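PDB 3K9D: aldehyde dehydrogenase from Listeria monocytogenes, which probably oxidises aldehydes, or carries out a related aldehyde-acyl conversion, with NAD or NADP as the electron acceptor. Local coordinates for residues L287-M298 and K335-I346. Sequence-based numbering, arbitrary orientation.
Sequences LGKFILRPNGSM and KIPYSREKLAPI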
# COMPACT_ATOMS: atom_id res chain seq x y z
N LEU A 287 0.18 -7.53 -40.34
CA LEU A 287 0.50 -6.63 -39.23
C LEU A 287 0.65 -7.41 -37.92
O LEU A 287 1.51 -7.09 -37.10
CB LEU A 287 -0.56 -5.52 -39.12
CG LEU A 287 -0.39 -4.45 -38.03
CD1 LEU A 287 0.89 -3.67 -38.20
CD2 LEU A 287 -1.59 -3.53 -37.94
N GLY A 288 -0.16 -8.45 -37.74
CA GLY A 288 -0.06 -9.32 -36.56
C GLY A 288 1.28 -10.04 -36.42
O GLY A 288 1.84 -10.12 -35.32
N LYS A 289 1.79 -10.55 -37.54
CA LYS A 289 3.13 -11.16 -37.59
C LYS A 289 4.23 -10.15 -37.23
O LYS A 289 5.16 -10.47 -36.49
CB LYS A 289 3.39 -11.77 -38.97
CG LYS A 289 2.56 -13.02 -39.26
CD LYS A 289 2.86 -13.58 -40.65
CE LYS A 289 2.03 -14.82 -40.92
NZ LYS A 289 2.03 -15.19 -42.37
N PHE A 290 4.09 -8.91 -37.72
CA PHE A 290 5.05 -7.84 -37.39
C PHE A 290 5.01 -7.36 -35.92
O PHE A 290 6.06 -7.15 -35.30
CB PHE A 290 4.88 -6.65 -38.34
CG PHE A 290 5.84 -5.53 -38.07
CD1 PHE A 290 7.17 -5.63 -38.50
CD2 PHE A 290 5.44 -4.40 -37.37
CE1 PHE A 290 8.09 -4.61 -38.24
CE2 PHE A 290 6.35 -3.37 -37.11
CZ PHE A 290 7.68 -3.48 -37.54
N ILE A 291 3.80 -7.17 -35.39
CA ILE A 291 3.56 -6.72 -34.02
C ILE A 291 4.07 -7.72 -32.95
O ILE A 291 4.70 -7.31 -31.96
CB ILE A 291 2.03 -6.47 -33.78
CG1 ILE A 291 1.55 -5.17 -34.44
CG2 ILE A 291 1.72 -6.36 -32.31
CD1 ILE A 291 0.03 -4.98 -34.27
N LEU A 292 3.81 -9.01 -33.16
CA LEU A 292 4.19 -10.03 -32.18
C LEU A 292 5.57 -10.62 -32.47
O LEU A 292 5.77 -11.26 -33.51
CB LEU A 292 3.13 -11.13 -32.08
CG LEU A 292 3.39 -12.24 -31.04
CD1 LEU A 292 3.30 -11.72 -29.61
CD2 LEU A 292 2.47 -13.43 -31.24
N ARG A 293 6.50 -10.38 -31.54
CA ARG A 293 7.87 -10.90 -31.59
C ARG A 293 7.91 -12.40 -31.25
O ARG A 293 7.00 -12.90 -30.57
CB ARG A 293 8.77 -10.08 -30.64
CG ARG A 293 9.76 -9.16 -31.35
CD ARG A 293 9.78 -7.75 -30.79
NE ARG A 293 10.91 -7.46 -29.90
CZ ARG A 293 10.78 -7.01 -28.65
NH1 ARG A 293 11.85 -6.77 -27.91
NH2 ARG A 293 9.58 -6.80 -28.14
N PRO A 294 8.94 -13.13 -31.74
CA PRO A 294 9.09 -14.57 -31.45
C PRO A 294 9.35 -14.92 -29.98
O PRO A 294 9.09 -16.07 -29.58
CB PRO A 294 10.29 -14.98 -32.30
CG PRO A 294 10.41 -13.93 -33.34
CD PRO A 294 10.00 -12.67 -32.66
N ASN A 295 9.84 -13.97 -29.18
CA ASN A 295 9.99 -14.20 -27.73
C ASN A 295 8.69 -14.03 -26.95
O ASN A 295 8.63 -14.32 -25.75
CB ASN A 295 11.15 -13.37 -27.14
CG ASN A 295 10.78 -11.91 -26.90
OD1 ASN A 295 9.97 -11.32 -27.62
ND2 ASN A 295 11.40 -11.30 -25.89
N GLY A 296 7.65 -13.55 -27.64
CA GLY A 296 6.32 -13.41 -27.05
C GLY A 296 5.97 -11.98 -26.71
O GLY A 296 4.81 -11.68 -26.39
N SER A 297 6.95 -11.09 -26.77
CA SER A 297 6.72 -9.68 -26.50
C SER A 297 6.12 -8.96 -27.72
O SER A 297 6.10 -9.49 -28.84
CB SER A 297 8.01 -8.99 -26.07
OG SER A 297 8.96 -9.03 -27.12
N MET A 298 5.61 -7.76 -27.48
CA MET A 298 5.07 -6.93 -28.54
C MET A 298 6.22 -6.04 -29.04
O MET A 298 7.07 -5.63 -28.25
CB MET A 298 3.89 -6.10 -28.02
CG MET A 298 2.78 -6.92 -27.33
SD MET A 298 1.64 -7.78 -28.44
CE MET A 298 0.63 -6.39 -28.95
N LYS A 335 -0.72 -15.47 -27.82
CA LYS A 335 -0.40 -15.70 -29.23
C LYS A 335 -1.27 -14.86 -30.18
O LYS A 335 -1.19 -15.01 -31.41
CB LYS A 335 -0.60 -17.18 -29.60
CG LYS A 335 -0.31 -18.23 -28.52
CD LYS A 335 -1.59 -18.74 -27.85
CE LYS A 335 -1.65 -18.38 -26.36
NZ LYS A 335 -0.64 -19.16 -25.56
N ILE A 336 -2.13 -14.02 -29.61
CA ILE A 336 -3.05 -13.16 -30.37
C ILE A 336 -2.71 -11.68 -30.09
O ILE A 336 -3.21 -11.09 -29.13
CB ILE A 336 -4.54 -13.54 -30.09
CG1 ILE A 336 -4.95 -14.81 -30.86
CG2 ILE A 336 -5.50 -12.46 -30.55
CD1 ILE A 336 -4.68 -16.12 -30.16
N PRO A 337 -1.83 -11.08 -30.92
CA PRO A 337 -1.36 -9.70 -30.74
C PRO A 337 -2.44 -8.59 -30.61
O PRO A 337 -2.25 -7.64 -29.86
CB PRO A 337 -0.47 -9.46 -31.97
CG PRO A 337 -0.88 -10.49 -32.96
CD PRO A 337 -1.20 -11.70 -32.10
N TYR A 338 -3.56 -8.73 -31.31
CA TYR A 338 -4.65 -7.73 -31.22
C TYR A 338 -5.40 -7.71 -29.88
O TYR A 338 -6.00 -6.69 -29.51
CB TYR A 338 -5.64 -7.86 -32.39
CG TYR A 338 -4.98 -7.56 -33.71
CD1 TYR A 338 -4.39 -6.32 -33.94
CD2 TYR A 338 -4.94 -8.52 -34.72
CE1 TYR A 338 -3.76 -6.04 -35.15
CE2 TYR A 338 -4.30 -8.25 -35.93
CZ TYR A 338 -3.73 -7.00 -36.14
OH TYR A 338 -3.11 -6.71 -37.34
N SER A 339 -5.35 -8.83 -29.16
CA SER A 339 -5.97 -8.95 -27.84
C SER A 339 -5.07 -8.39 -26.73
O SER A 339 -5.40 -8.53 -25.55
CB SER A 339 -6.32 -10.41 -27.54
OG SER A 339 -5.16 -11.18 -27.27
N ARG A 340 -3.97 -7.75 -27.12
CA ARG A 340 -2.95 -7.27 -26.18
C ARG A 340 -2.62 -5.78 -26.37
O ARG A 340 -3.11 -5.13 -27.31
CB ARG A 340 -1.68 -8.13 -26.30
CG ARG A 340 -1.91 -9.64 -26.09
CD ARG A 340 -0.64 -10.46 -26.22
NE ARG A 340 0.47 -9.87 -25.46
CZ ARG A 340 1.73 -10.31 -25.51
NH1 ARG A 340 2.67 -9.72 -24.78
NH2 ARG A 340 2.05 -11.34 -26.28
N GLU A 341 -1.80 -5.24 -25.47
CA GLU A 341 -1.56 -3.81 -25.43
C GLU A 341 -0.69 -3.37 -26.61
O GLU A 341 0.43 -3.84 -26.79
CB GLU A 341 -0.95 -3.42 -24.09
CG GLU A 341 -0.54 -1.95 -23.97
CD GLU A 341 0.39 -1.74 -22.80
OE1 GLU A 341 1.53 -2.26 -22.84
OE2 GLU A 341 -0.00 -1.05 -21.85
N LYS A 342 -1.28 -2.53 -27.47
CA LYS A 342 -0.59 -1.96 -28.61
C LYS A 342 -0.59 -0.47 -28.36
O LYS A 342 -1.63 0.18 -28.46
CB LYS A 342 -1.35 -2.26 -29.91
CG LYS A 342 -1.76 -3.70 -30.10
CD LYS A 342 -2.86 -3.89 -31.13
CE LYS A 342 -4.22 -3.35 -30.70
NZ LYS A 342 -4.91 -4.02 -29.55
N LEU A 343 0.56 0.06 -28.00
CA LEU A 343 0.66 1.47 -27.64
C LEU A 343 0.88 2.28 -28.90
O LEU A 343 1.94 2.86 -29.09
CB LEU A 343 1.79 1.69 -26.63
CG LEU A 343 1.57 1.27 -25.18
CD1 LEU A 343 2.82 1.56 -24.35
CD2 LEU A 343 0.34 1.96 -24.56
N ALA A 344 -0.15 2.31 -29.75
CA ALA A 344 -0.06 2.74 -31.14
C ALA A 344 -1.49 2.87 -31.66
O ALA A 344 -2.39 2.21 -31.12
CB ALA A 344 0.71 1.69 -31.96
N PRO A 345 -1.71 3.69 -32.72
CA PRO A 345 -3.05 3.85 -33.31
C PRO A 345 -3.55 2.58 -34.03
O PRO A 345 -3.85 2.59 -35.24
CB PRO A 345 -2.87 5.04 -34.28
CG PRO A 345 -1.42 4.95 -34.70
CD PRO A 345 -0.71 4.52 -33.43
N ILE A 346 -3.62 1.49 -33.28
CA ILE A 346 -4.08 0.20 -33.77
C ILE A 346 -5.16 -0.33 -32.83
O ILE A 346 -4.96 -0.37 -31.61
CB ILE A 346 -2.93 -0.87 -33.86
CG1 ILE A 346 -1.71 -0.31 -34.61
CG2 ILE A 346 -3.45 -2.19 -34.51
CD1 ILE A 346 -0.47 -1.21 -34.57
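Leu292, the first residue past the C-terminal end of helix 281-291, faces Pro337 of the 3-10 segment 337-339 at 5.7 Å between CA atoms, and the chain then makes a type I beta turn from Arg293 to Gly296, whose last carbonyl meets Arg340. The Pro337 ring lies against the last helical turn: its CB meets Ile291 CG2 (3.8 Å) and Leu292 CB, while CG rests on Gly288, where no side chain intervenes. Tyr338 reaches the helix with its hydroxyl, packed against Leu287 CB and hydrogen-bonded to Ala284 O. The Ile291 side chain crosses that of Tyr338 at about a right angle, CD1 4.0 Å from Tyr338 CE1, and meets Ile346 CD1 tip to tip. Arg340 bends at chi3 (47°), bringing its guanidinium edge to Gly296 O, which lies in the guanidinium plane; NH2 donates to this carbonyl at 2.8 Å (162°), and NH1 adds a weak bond. Met298, bent at chi2 and chi3, lays SD over one guanidinium face, 3.8 Å above the plane. The bonds from NH2 to Gly296 O and Ala334 O and the salt bridge from NE to Glu369 probably fix the group's rotation, tying the turn after the helix to the loop entering strand 346-352.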